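Local atomic coordinates of E3 ubiquitin-protein ligase HERC2 (Homo sapiens, PDB entry 4L1M), a protein that probably transfers ubiquitin to target proteins through a HECT domain and also carries RCC1-like beta-propeller domains, the first of which is described here. Residues Q279-G284 against P302-G307; G234-L239 against W283-N288; K312-A317 against L324-D329. All blocks are in the same frame, centred on the assembly; numbering follows the deposited sequence.

Contact 1: Q279-G284 against P302-G307; sequences QVYSWG and PKLLEG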
ATOM      1  N   GLN A 279      -6.998  16.251  -3.813  1.00 54.01           N
ATOM      2  CA  GLN A 279      -5.818  16.522  -4.606  1.00 55.27           C
ATOM      3  C   GLN A 279      -4.731  15.498  -4.316  1.00 50.75           C
ATOM      4  O   GLN A 279      -4.658  14.950  -3.215  1.00 49.34           O
ATOM      5  CB  GLN A 279      -5.315  17.919  -4.331  1.00 59.17           C
ATOM      6  CG  GLN A 279      -6.296  18.986  -4.734  1.00 64.34           C
ATOM      7  CD  GLN A 279      -5.567  20.308  -4.789  1.00 70.25           C
ATOM      8  OE1 GLN A 279      -4.831  20.660  -3.860  1.00 69.15           O
ATOM      9  NE2 GLN A 279      -5.701  21.015  -5.905  1.00 75.31           N
ATOM     10  N   VAL A 280      -3.892  15.254  -5.320  1.00 48.81           N
ATOM     11  CA  VAL A 280      -2.816  14.237  -5.257  1.00 45.21           C
ATOM     12  C   VAL A 280      -1.473  14.867  -5.546  1.00 44.12           C
ATOM     13  O   VAL A 280      -1.344  15.663  -6.479  1.00 45.46           O
ATOM     14  CB  VAL A 280      -3.015  13.148  -6.322  1.00 44.76           C
ATOM     15  CG1 VAL A 280      -1.990  12.050  -6.154  1.00 43.40           C
ATOM     16  CG2 VAL A 280      -4.426  12.572  -6.240  1.00 46.28           C
ATOM     17  N   TYR A 281      -0.470  14.540  -4.736  1.00 42.37           N
ATOM     18  CA  TYR A 281       0.875  15.009  -4.986  1.00 41.27           C
ATOM     19  C   TYR A 281       1.742  13.814  -5.152  1.00 40.98           C
ATOM     20  O   TYR A 281       1.614  12.841  -4.417  1.00 41.29           O
ATOM     21  CB  TYR A 281       1.377  15.877  -3.837  1.00 40.86           C
ATOM     22  CG  TYR A 281       0.649  17.205  -3.712  1.00 42.33           C
ATOM     23  CD1 TYR A 281      -0.666  17.254  -3.243  1.00 43.31           C
ATOM     24  CD2 TYR A 281       1.276  18.416  -4.046  1.00 42.78           C
ATOM     25  CE1 TYR A 281      -1.339  18.448  -3.116  1.00 45.29           C
ATOM     26  CE2 TYR A 281       0.601  19.622  -3.924  1.00 44.60           C
ATOM     27  CZ  TYR A 281      -0.706  19.632  -3.466  1.00 45.95           C
ATOM     28  OH  TYR A 281      -1.395  20.801  -3.337  1.00 47.26           O
ATOM     29  N   SER A 282       2.645  13.868  -6.120  1.00 42.77           N
ATOM     30  CA  SER A 282       3.645  12.798  -6.280  1.00 40.89           C
ATOM     31  C   SER A 282       5.028  13.407  -6.405  1.00 41.01           C
ATOM     32  O   SER A 282       5.196  14.515  -6.927  1.00 42.78           O
ATOM     33  CB  SER A 282       3.339  11.931  -7.501  1.00 39.62           C
ATOM     34  OG  SER A 282       3.449  12.683  -8.698  1.00 40.22           O
ATOM     35  N   TRP A 283       6.011  12.677  -5.902  1.00 40.79           N
ATOM     36  CA  TRP A 283       7.403  13.093  -5.984  1.00 39.88           C
ATOM     37  C   TRP A 283       8.306  11.878  -5.805  1.00 39.19           C
ATOM     38  O   TRP A 283       7.838  10.787  -5.424  1.00 38.29           O
ATOM     39  CB  TRP A 283       7.684  14.165  -4.956  1.00 39.95           C
ATOM     40  CG  TRP A 283       7.593  13.712  -3.552  1.00 39.99           C
ATOM     41  CD1 TRP A 283       8.633  13.393  -2.746  1.00 40.26           C
ATOM     42  CD2 TRP A 283       6.409  13.607  -2.742  1.00 40.52           C
ATOM     43  NE1 TRP A 283       8.186  13.063  -1.487  1.00 40.16           N
ATOM     44  CE2 TRP A 283       6.820  13.173  -1.461  1.00 40.81           C
ATOM     45  CE3 TRP A 283       5.051  13.813  -2.973  1.00 40.89           C
ATOM     46  CZ2 TRP A 283       5.911  12.928  -0.417  1.00 39.72           C
ATOM     47  CZ3 TRP A 283       4.147  13.552  -1.930  1.00 40.59           C
ATOM     48  CH2 TRP A 283       4.590  13.120  -0.674  1.00 39.07           C
ATOM     49  N   GLY A 284       9.589  12.045  -6.148  1.00 38.99           N
ATOM     50  CA  GLY A 284      10.550  10.940  -6.179  1.00 37.02           C
ATOM     51  C   GLY A 284      11.079  10.628  -7.572  1.00 36.73           C
ATOM     52  O   GLY A 284      11.221  11.526  -8.402  1.00 38.55           O
ATOM     53  N   PRO A 302       7.304  17.563  -3.237  1.00 42.03           N
ATOM     54  CA  PRO A 302       5.936  17.209  -3.622  1.00 42.17           C
ATOM     55  C   PRO A 302       5.372  18.130  -4.677  1.00 41.62           C
ATOM     56  O   PRO A 302       5.475  19.324  -4.539  1.00 41.78           O
ATOM     57  CB  PRO A 302       5.157  17.388  -2.318  1.00 44.29           C
ATOM     58  CG  PRO A 302       6.166  17.073  -1.268  1.00 42.75           C
ATOM     59  CD  PRO A 302       7.406  17.763  -1.789  1.00 43.38           C
ATOM     60  N   LYS A 303       4.811  17.564  -5.728  1.00 40.83           N
ATOM     61  CA  LYS A 303       4.303  18.347  -6.841  1.00 43.18           C
ATOM     62  C   LYS A 303       2.868  17.920  -7.141  1.00 44.88           C
ATOM     63  O   LYS A 303       2.576  16.726  -7.199  1.00 44.26           O
ATOM     64  CB  LYS A 303       5.172  18.134  -8.058  1.00 43.21           C
ATOM     65  CG  LYS A 303       4.711  18.857  -9.297  1.00 45.42           C
ATOM     66  CD  LYS A 303       5.554  18.455 -10.489  1.00 46.73           C
ATOM     67  CE  LYS A 303       5.789  19.612 -11.437  1.00 50.08           C
ATOM     68  NZ  LYS A 303       4.554  19.976 -12.172  1.00 51.64           N
ATOM     69  N   LEU A 304       1.977  18.900  -7.280  1.00 45.80           N
ATOM     70  CA  LEU A 304       0.594  18.634  -7.569  1.00 46.74           C
ATOM     71  C   LEU A 304       0.465  17.925  -8.905  1.00 47.73           C
ATOM     72  O   LEU A 304       1.025  18.360  -9.909  1.00 48.86           O
ATOM     73  CB  LEU A 304      -0.221  19.957  -7.589  1.00 48.44           C
ATOM     74  CG  LEU A 304      -1.736  19.867  -7.895  1.00 49.18           C
ATOM     75  CD1 LEU A 304      -2.457  18.976  -6.903  1.00 47.77           C
ATOM     76  CD2 LEU A 304      -2.377  21.243  -7.897  1.00 51.59           C
ATOM     77  N   LEU A 305      -0.317  16.852  -8.916  1.00 48.23           N
ATOM     78  CA  LEU A 305      -0.557  16.065 -10.131  1.00 49.30           C
ATOM     79  C   LEU A 305      -1.688  16.701 -10.956  1.00 52.19           C
ATOM     80  O   LEU A 305      -2.867  16.457 -10.713  1.00 52.82           O
ATOM     81  CB  LEU A 305      -0.864  14.627  -9.721  1.00 48.53           C
ATOM     82  CG  LEU A 305      -0.826  13.543 -10.783  1.00 49.68           C
ATOM     83  CD1 LEU A 305       0.492  13.538 -11.518  1.00 50.99           C
ATOM     84  CD2 LEU A 305      -1.039  12.190 -10.139  1.00 49.19           C
ATOM     85  N   GLU A 306      -1.308  17.549 -11.912  1.00 55.89           N
ATOM     86  CA  GLU A 306      -2.263  18.424 -12.620  1.00 58.52           C
ATOM     87  C   GLU A 306      -3.321  17.629 -13.400  1.00 60.11           C
ATOM     88  O   GLU A 306      -4.483  18.030 -13.473  1.00 60.74           O
ATOM     89  CB  GLU A 306      -1.549  19.435 -13.553  1.00 60.01           C
ATOM     90  CG  GLU A 306      -0.792  20.592 -12.860  1.00 61.10           C
ATOM     91  CD  GLU A 306      -0.263  21.672 -13.826  1.00 61.96           C
ATOM     92  N   GLY A 307      -2.935  16.481 -13.940  1.00 59.91           N
ATOM     93  CA  GLY A 307      -3.876  15.658 -14.712  1.00 61.33           C
ATOM     94  C   GLY A 307      -5.151  15.222 -13.979  1.00 61.41           C
ATOM     95  O   GLY A 307      -6.090  14.777 -14.611  1.00 59.44           O
TER
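Ser282 O is held by two donors: Lys303 N reaches it at 3.3 Å from well above the carbonyl plane, and NE2 of His293 supplies the second bond. Ser282 N returns the favour to Lys303 O at 3.1 Å, completing the hydrogen-bonded pair between the antiparallel strands 280-284 and 302-304. Beyond the end of strand 302-304, Leu305 N gives Val280 O a straighter bond of 2.9 Å (166° at the hydrogen). Tyr281 and Leu304 form the neighbouring non-hydrogen-bonded pair, with both side chains on one face of the sheet. There Leu304 CA lies over the phenol ring, 4.0 Å from its centroid, while Leu304 CD1 reaches the ring nearer its rim. Trp283 has its CG set between the backbone N and the carbonyl carbon (chi1 66°), which lays the indole against Pro302; Pro302 CG stands over the centre of the six-membered ring, 3.8 Å from the centroid. Ser282 and Lys303 share the other face, where Ser282 OG is bonded to Leu291 O. Strand 280-284 also pairs with strand 270-275, and 302-304 is the outermost strand of the four-stranded blade, the building unit of the RCC1-like seven-bladed beta-propeller.

Contact 2: G234-L239 against W283-N288; sequences GDYGKL and WGKGDN. With SO4 (sulfate ion), chain F.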
ATOM      1  N   GLY A 234      17.132   8.742   0.911  1.00 39.10           N
ATOM      2  CA  GLY A 234      16.812  10.008   0.269  1.00 40.20           C
ATOM      3  C   GLY A 234      16.972  10.058  -1.236  1.00 40.44           C
ATOM      4  O   GLY A 234      16.624  11.060  -1.862  1.00 47.51           O
ATOM      5  N   ASP A 235      17.505   9.005  -1.825  1.00 39.30           N
ATOM      6  CA  ASP A 235      17.700   8.935  -3.276  1.00 38.70           C
ATOM      7  C   ASP A 235      16.450   9.382  -4.050  1.00 36.95           C
ATOM      8  O   ASP A 235      15.318   9.081  -3.668  1.00 32.71           O
ATOM      9  CB  ASP A 235      18.081   7.494  -3.707  1.00 38.10           C
ATOM     10  CG  ASP A 235      19.545   7.137  -3.417  1.00 38.39           C
ATOM     11  OD1 ASP A 235      20.319   8.029  -2.973  1.00 39.43           O
ATOM     12  OD2 ASP A 235      19.933   5.970  -3.685  1.00 36.76           O
ATOM     13  N   TYR A 236      16.698  10.116  -5.132  1.00 38.31           N
ATOM     14  CA  TYR A 236      15.662  10.625  -6.053  1.00 39.00           C
ATOM     15  C   TYR A 236      14.745  11.667  -5.428  1.00 40.62           C
ATOM     16  O   TYR A 236      13.737  12.034  -6.019  1.00 42.28           O
ATOM     17  CB  TYR A 236      14.845   9.475  -6.673  1.00 36.80           C
ATOM     18  CG  TYR A 236      15.716   8.457  -7.361  1.00 36.04           C
ATOM     19  CD1 TYR A 236      16.313   8.744  -8.573  1.00 38.08           C
ATOM     20  CD2 TYR A 236      15.966   7.205  -6.780  1.00 35.42           C
ATOM     21  CE1 TYR A 236      17.159   7.818  -9.194  1.00 39.48           C
ATOM     22  CE2 TYR A 236      16.793   6.257  -7.393  1.00 35.62           C
ATOM     23  CZ  TYR A 236      17.388   6.568  -8.593  1.00 37.47           C
ATOM     24  OH  TYR A 236      18.174   5.666  -9.224  1.00 37.69           O
ATOM     25  N   GLY A 237      15.102  12.149  -4.237  1.00 41.82           N
ATOM     26  CA  GLY A 237      14.302  13.147  -3.518  1.00 40.85           C
ATOM     27  C   GLY A 237      12.949  12.676  -3.032  1.00 38.70           C
ATOM     28  O   GLY A 237      12.083  13.484  -2.740  1.00 38.65           O
ATOM     29  N   LYS A 238      12.766  11.364  -2.953  1.00 37.24           N
ATOM     30  CA  LYS A 238      11.523  10.788  -2.471  1.00 35.65           C
ATOM     31  C   LYS A 238      11.121  11.179  -1.059  1.00 35.49           C
ATOM     32  O   LYS A 238       9.988  10.953  -0.695  1.00 39.92           O
ATOM     33  CB  LYS A 238      11.537   9.263  -2.594  1.00 35.92           C
ATOM     34  CG  LYS A 238      12.623   8.530  -1.809  1.00 37.36           C
ATOM     35  CD  LYS A 238      12.605   7.046  -2.185  1.00 38.01           C
ATOM     36  CE  LYS A 238      13.620   6.232  -1.421  1.00 38.11           C
ATOM     37  NZ  LYS A 238      15.009   6.452  -1.929  1.00 40.05           N
ATOM     38  N   LEU A 239      12.008  11.757  -0.259  1.00 35.56           N
ATOM     39  CA  LEU A 239      11.640  12.228   1.085  1.00 35.08           C
ATOM     40  C   LEU A 239      10.903  13.539   1.022  1.00 35.76           C
ATOM     41  O   LEU A 239      10.202  13.895   1.976  1.00 37.15           O
ATOM     42  CB  LEU A 239      12.853  12.384   2.016  1.00 34.65           C
ATOM     43  CG  LEU A 239      13.623  11.098   2.283  1.00 35.48           C
ATOM     44  CD1 LEU A 239      14.841  11.380   3.154  1.00 35.81           C
ATOM     45  CD2 LEU A 239      12.741  10.016   2.919  1.00 34.15           C
ATOM     46  N   TRP A 283       6.011  12.677  -5.902  1.00 40.79           N
ATOM     47  CA  TRP A 283       7.403  13.093  -5.984  1.00 39.88           C
ATOM     48  C   TRP A 283       8.306  11.878  -5.805  1.00 39.19           C
ATOM     49  O   TRP A 283       7.838  10.787  -5.424  1.00 38.29           O
ATOM     50  CB  TRP A 283       7.684  14.165  -4.956  1.00 39.95           C
ATOM     51  CG  TRP A 283       7.593  13.712  -3.552  1.00 39.99           C
ATOM     52  CD1 TRP A 283       8.633  13.393  -2.746  1.00 40.26           C
ATOM     53  CD2 TRP A 283       6.409  13.607  -2.742  1.00 40.52           C
ATOM     54  NE1 TRP A 283       8.186  13.063  -1.487  1.00 40.16           N
ATOM     55  CE2 TRP A 283       6.820  13.173  -1.461  1.00 40.81           C
ATOM     56  CE3 TRP A 283       5.051  13.813  -2.973  1.00 40.89           C
ATOM     57  CZ2 TRP A 283       5.911  12.928  -0.417  1.00 39.72           C
ATOM     58  CZ3 TRP A 283       4.147  13.552  -1.930  1.00 40.59           C
ATOM     59  CH2 TRP A 283       4.590  13.120  -0.674  1.00 39.07           C
ATOM     60  N   GLY A 284       9.589  12.045  -6.148  1.00 38.99           N
ATOM     61  CA  GLY A 284      10.550  10.940  -6.179  1.00 37.02           C
ATOM     62  C   GLY A 284      11.079  10.628  -7.572  1.00 36.73           C
ATOM     63  O   GLY A 284      11.221  11.526  -8.402  1.00 38.55           O
ATOM     64  N   LYS A 285      11.386   9.358  -7.822  1.00 34.96           N
ATOM     65  CA  LYS A 285      12.017   8.940  -9.072  1.00 36.27           C
ATOM     66  C   LYS A 285      11.053   9.044 -10.261  1.00 37.74           C
ATOM     67  O   LYS A 285       9.866   8.682 -10.144  1.00 36.61           O
ATOM     68  CB  LYS A 285      12.462   7.504  -8.932  1.00 37.17           C
ATOM     69  CG  LYS A 285      13.371   6.975 -10.028  1.00 39.19           C
ATOM     70  CD  LYS A 285      13.872   5.586  -9.676  1.00 38.60           C
ATOM     71  CE  LYS A 285      14.807   5.068 -10.760  1.00 41.49           C
ATOM     72  NZ  LYS A 285      15.195   3.638 -10.567  1.00 41.67           N
ATOM     73  N   GLY A 286      11.568   9.501 -11.396  1.00 37.90           N
ATOM     74  CA  GLY A 286      10.754   9.875 -12.528  1.00 40.08           C
ATOM     75  C   GLY A 286      10.722   8.857 -13.654  1.00 41.93           C
ATOM     76  O   GLY A 286       9.903   8.971 -14.559  1.00 46.66           O
ATOM     77  N   ASP A 287      11.566   7.841 -13.589  1.00 42.01           N
ATOM     78  CA  ASP A 287      11.702   6.899 -14.694  1.00 43.56           C
ATOM     79  C   ASP A 287      10.379   6.208 -14.991  1.00 42.92           C
ATOM     80  O   ASP A 287       9.585   5.918 -14.091  1.00 42.66           O
ATOM     81  CB  ASP A 287      12.739   5.804 -14.391  1.00 44.69           C
ATOM     82  CG  ASP A 287      14.138   6.344 -14.153  1.00 46.12           C
ATOM     83  OD1 ASP A 287      14.294   7.558 -13.890  1.00 48.93           O
ATOM     84  OD2 ASP A 287      15.088   5.525 -14.168  1.00 47.96           O
ATOM     85  N   ASN A 288      10.162   5.928 -16.268  1.00 43.09           N
ATOM     86  CA  ASN A 288       9.013   5.165 -16.714  1.00 41.86           C
ATOM     87  C   ASN A 288       7.702   5.888 -16.419  1.00 41.59           C
ATOM     88  O   ASN A 288       6.664   5.255 -16.342  1.00 40.65           O
ATOM     89  CB  ASN A 288       9.038   3.776 -16.062  1.00 39.61           C
ATOM     90  CG  ASN A 288      10.412   3.147 -16.090  1.00 38.64           C
ATOM     91  OD1 ASN A 288      11.040   2.946 -15.059  1.00 38.38           O
ATOM     92  ND2 ASN A 288      10.893   2.861 -17.263  1.00 39.77           N
TER
HETATM   93  S   SO4 F 803      12.993   0.800 -10.291  1.00 61.50           S
HETATM   94  O1  SO4 F 803      11.646   0.232 -10.219  1.00 59.18           O
HETATM   95  O2  SO4 F 803      13.951  -0.333 -10.358  1.00 60.11           O
HETATM   96  O3  SO4 F 803      13.191   1.660 -11.477  1.00 64.72           O
HETATM   97  O4  SO4 F 803      13.179   1.655  -9.097  1.00 62.52           O
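Lys238 and Gly284 bring the two backbones together, their CA atoms 3.8 Å apart. On the 234-239 side the chain makes a type II turn, closed by Gly237 N bonding to Gly234 O at 3.0 Å; on the other side it leaves strand 280-284 through Gly284, whose phi of 115° belongs with a residue lacking a side chain. Tyr236 and Lys285 then lie alongside each other, heading in the same direction. Lys285 is an all-extended chain, its CG anti to the backbone N (chi1 -169°), which keeps the methylenes from CB to CE along one face of the phenol ring. CD lies almost on the ring normal, 3.7 Å from the centroid, in a CH-pi contact, and His298 meets the same tyrosine edge-to-face. Residues 234-239 end a WGxGxxGxL signature of RCC1 repeats; 283-288 open the next copy, which keeps its Trp-Gly-x-Gly start, and the packing of the one on the other bridges successive blades. Past the ring, Lys285 NZ bonds O3 of a sulfate ion at 3.0 Å and O4 weakly; Arg290 and Ser268 hold the same ion, which probably came from the crystallisation liquor. Trp283 NE1 donates a weak, bent bond (124°) to Lys238 O, 2.9 Å away. The end of the Lys238 side chain leads away, its NZ bonded to Asp235 O at 3.2 Å, to Gln269 OE1 and, as a salt bridge, to Asp233.

Contact 3: K312-A317 against L324-D329; sequences KVIDVA and LALTED
Lys312 O accepts Glu328 N at 2.8 Å, the donor arriving almost head-on to the carbonyl. Beside this bond Lys312 CD lies against Glu328 OE1, yet Lys312 NZ and Glu328 OE2 stay 4.6 Å apart, beyond a salt bridge, so any attraction is probably a loose one. Val313 stands opposite Thr327 in a non-hydrogen-bonded pair and lays its CG1 against the methyl of Ala325. At Ile314 the regular ladder breaks: Ile314 N and Asp315 N both turn to Leu326 O, the first at 2.8 Å and in the carbonyl plane, the second weakly at 3.3 Å. Two residues facing one define a classic beta bulge, and the register moves by one across it. A chi1 of 69° swings Ile314 CG1 toward Leu326, where it meets Leu326 CG at 4.1 Å. Asp315 O takes Leu326 N at 2.8 Å, while the Asp315 carboxylate forms a salt bridge with Arg265. Val316 follows on the opposite face, its CG2 touching Ala325 CB at 4.2 Å. Ala317 ends the run with a reciprocal pair of backbone bonds, Ala317 N to Leu324 O and Leu324 N to Ala317 O, each 2.8 Å. The two strands form the first hairpin of a propeller blade. Strand 332-335 continues the sheet beyond 322-327; Val313 and Val316 pack on strand 270-275 of the preceding blade, whereas Asp315, Ala317 and Leu324 meet strand 365-370 of the following one.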
ATOM      1  N   LYS A 312     -12.132  14.790  -7.788  1.00 64.46           N
ATOM      2  CA  LYS A 312     -11.968  14.607  -6.360  1.00 61.71           C
ATOM      3  C   LYS A 312     -11.551  13.151  -6.084  1.00 55.62           C
ATOM      4  O   LYS A 312     -12.370  12.248  -6.091  1.00 54.36           O
ATOM      5  CB  LYS A 312     -13.275  14.949  -5.632  1.00 65.47           C
ATOM      6  CG  LYS A 312     -13.033  15.312  -4.184  1.00 68.28           C
ATOM      7  CD  LYS A 312     -14.046  14.737  -3.228  1.00 72.63           C
ATOM      8  CE  LYS A 312     -13.385  14.400  -1.890  1.00 74.04           C
ATOM      9  NZ  LYS A 312     -14.404  14.302  -0.806  1.00 78.17           N
ATOM     10  N   VAL A 313     -10.272  12.940  -5.847  1.00 51.70           N
ATOM     11  CA  VAL A 313      -9.742  11.595  -5.680  1.00 48.80           C
ATOM     12  C   VAL A 313      -9.964  11.116  -4.253  1.00 48.08           C
ATOM     13  O   VAL A 313      -9.686  11.851  -3.295  1.00 46.72           O
ATOM     14  CB  VAL A 313      -8.246  11.566  -6.000  1.00 46.54           C
ATOM     15  CG1 VAL A 313      -7.672  10.190  -5.744  1.00 44.66           C
ATOM     16  CG2 VAL A 313      -8.020  11.985  -7.433  1.00 47.28           C
ATOM     17  N   ILE A 314     -10.477   9.893  -4.111  1.00 48.58           N
ATOM     18  CA  ILE A 314     -10.755   9.325  -2.781  1.00 49.30           C
ATOM     19  C   ILE A 314      -9.816   8.192  -2.402  1.00 47.58           C
ATOM     20  O   ILE A 314      -9.751   7.832  -1.241  1.00 48.41           O
ATOM     21  CB  ILE A 314     -12.235   8.873  -2.618  1.00 52.01           C
ATOM     22  CG1 ILE A 314     -12.565   7.639  -3.487  1.00 51.69           C
ATOM     23  CG2 ILE A 314     -13.172  10.044  -2.914  1.00 54.17           C
ATOM     24  CD1 ILE A 314     -13.969   7.123  -3.281  1.00 53.12           C
ATOM     25  N   ASP A 315      -9.110   7.621  -3.367  1.00 46.83           N
ATOM     26  CA  ASP A 315      -8.036   6.676  -3.060  1.00 46.63           C
ATOM     27  C   ASP A 315      -7.037   6.587  -4.215  1.00 45.70           C
ATOM     28  O   ASP A 315      -7.368   6.839  -5.378  1.00 45.55           O
ATOM     29  CB  ASP A 315      -8.596   5.265  -2.747  1.00 48.29           C
ATOM     30  CG  ASP A 315      -7.517   4.286  -2.183  1.00 47.72           C
ATOM     31  OD1 ASP A 315      -6.512   4.711  -1.580  1.00 46.99           O
ATOM     32  OD2 ASP A 315      -7.676   3.078  -2.356  1.00 50.55           O
ATOM     33  N   VAL A 316      -5.809   6.255  -3.865  1.00 44.54           N
ATOM     34  CA  VAL A 316      -4.745   6.024  -4.823  1.00 45.70           C
ATOM     35  C   VAL A 316      -4.080   4.722  -4.448  1.00 43.34           C
ATOM     36  O   VAL A 316      -3.866   4.459  -3.288  1.00 40.92           O
ATOM     37  CB  VAL A 316      -3.665   7.138  -4.774  1.00 46.13           C
ATOM     38  CG1 VAL A 316      -2.446   6.730  -5.596  1.00 45.56           C
ATOM     39  CG2 VAL A 316      -4.231   8.450  -5.287  1.00 46.91           C
ATOM     40  N   ALA A 317      -3.752   3.916  -5.450  1.00 45.43           N
ATOM     41  CA  ALA A 317      -3.067   2.639  -5.233  1.00 43.09           C
ATOM     42  C   ALA A 317      -1.801   2.669  -6.081  1.00 42.22           C
ATOM     43  O   ALA A 317      -1.866   2.863  -7.283  1.00 42.87           O
ATOM     44  CB  ALA A 317      -3.962   1.497  -5.627  1.00 42.10           C
ATOM     45  N   LEU A 324      -3.078   3.626  -9.727  1.00 41.01           N
ATOM     46  CA  LEU A 324      -4.486   3.854  -9.979  1.00 42.66           C
ATOM     47  C   LEU A 324      -4.989   4.913  -9.004  1.00 42.05           C
ATOM     48  O   LEU A 324      -4.497   5.014  -7.881  1.00 40.37           O
ATOM     49  CB  LEU A 324      -5.323   2.601  -9.754  1.00 43.33           C
ATOM     50  CG  LEU A 324      -5.096   1.333 -10.576  1.00 44.64           C
ATOM     51  CD1 LEU A 324      -6.336   0.452 -10.539  1.00 44.98           C
ATOM     52  CD2 LEU A 324      -4.724   1.631 -12.017  1.00 46.08           C
ATOM     53  N   ALA A 325      -5.970   5.688  -9.455  1.00 43.02           N
ATOM     54  CA  ALA A 325      -6.691   6.615  -8.598  1.00 44.55           C
ATOM     55  C   ALA A 325      -8.194   6.484  -8.788  1.00 45.31           C
ATOM     56  O   ALA A 325      -8.687   6.450  -9.922  1.00 48.06           O
ATOM     57  CB  ALA A 325      -6.260   8.022  -8.891  1.00 46.58           C
ATOM     58  N   LEU A 326      -8.912   6.368  -7.681  1.00 44.82           N
ATOM     59  CA  LEU A 326     -10.367   6.281  -7.707  1.00 47.50           C
ATOM     60  C   LEU A 326     -10.959   7.637  -7.305  1.00 48.73           C
ATOM     61  O   LEU A 326     -10.518   8.241  -6.322  1.00 48.66           O
ATOM     62  CB  LEU A 326     -10.818   5.199  -6.734  1.00 47.58           C
ATOM     63  CG  LEU A 326     -12.324   4.977  -6.573  1.00 49.25           C
ATOM     64  CD1 LEU A 326     -12.937   4.489  -7.869  1.00 50.05           C
ATOM     65  CD2 LEU A 326     -12.543   3.961  -5.459  1.00 49.35           C
ATOM     66  N   THR A 327     -11.930   8.112  -8.065  1.00 50.32           N
ATOM     67  CA  THR A 327     -12.579   9.381  -7.766  1.00 52.65           C
ATOM     68  C   THR A 327     -13.911   9.186  -7.055  1.00 54.56           C
ATOM     69  O   THR A 327     -14.528   8.111  -7.124  1.00 54.20           O
ATOM     70  CB  THR A 327     -12.843  10.205  -9.043  1.00 54.76           C
ATOM     71  OG1 THR A 327     -13.888   9.599  -9.808  1.00 56.34           O
ATOM     72  CG2 THR A 327     -11.591  10.308  -9.891  1.00 54.08           C
ATOM     73  N   GLU A 328     -14.340  10.241  -6.371  1.00 57.88           N
ATOM     74  CA  GLU A 328     -15.649  10.323  -5.689  1.00 62.33           C
ATOM     75  C   GLU A 328     -16.810   9.874  -6.586  1.00 63.93           C
ATOM     76  O   GLU A 328     -17.675   9.147  -6.147  1.00 61.16           O
ATOM     77  CB  GLU A 328     -15.854  11.765  -5.192  1.00 66.34           C
ATOM     78  CG  GLU A 328     -17.253  12.159  -4.742  1.00 72.50           C
ATOM     79  CD  GLU A 328     -17.327  13.642  -4.353  1.00 76.79           C
ATOM     80  OE1 GLU A 328     -16.622  14.496  -4.940  1.00 78.51           O
ATOM     81  OE2 GLU A 328     -18.117  13.968  -3.457  1.00 82.50           O
ATOM     82  N   ASP A 329     -16.770  10.281  -7.854  1.00 66.79           N
ATOM     83  CA  ASP A 329     -17.783   9.905  -8.851  1.00 70.54           C
ATOM     84  C   ASP A 329     -17.434   8.604  -9.590  1.00 69.27           C
ATOM     85  O   ASP A 329     -17.917   8.363 -10.689  1.00 69.14           O
ATOM     86  CB  ASP A 329     -17.995  11.049  -9.865  1.00 75.28           C
ATOM     87  CG  ASP A 329     -16.750  11.308 -10.761  1.00 77.82           C
ATOM     88  OD1 ASP A 329     -15.642  11.604 -10.231  1.00 76.92           O
ATOM     89  OD2 ASP A 329     -16.899  11.230 -12.002  1.00 80.37           O
TER

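Followed from the N terminus, the chain enters contact 2 first, at the loop 234-239, and closes it at 283-288 after 43 intervening residues. Contact 1 has already opened by then: 279-284 shares Trp283 and Gly284 with contact 2, so the two loops overlap end to start, and contact 1 closes 17 residues on, at 302-307. Contact 3 comes afterwards, as a tight hairpin with six residues between its segments. Contact 2 thus joins one blade to the next, contact 1 finishes the outer side of that next blade, and contact 3 begins the blade after it. Val280 CG2 touches Val313 CG2 at 3.8 Å, linking contacts 1 and 3 directly, whereas contacts 2 and 3 do not meet.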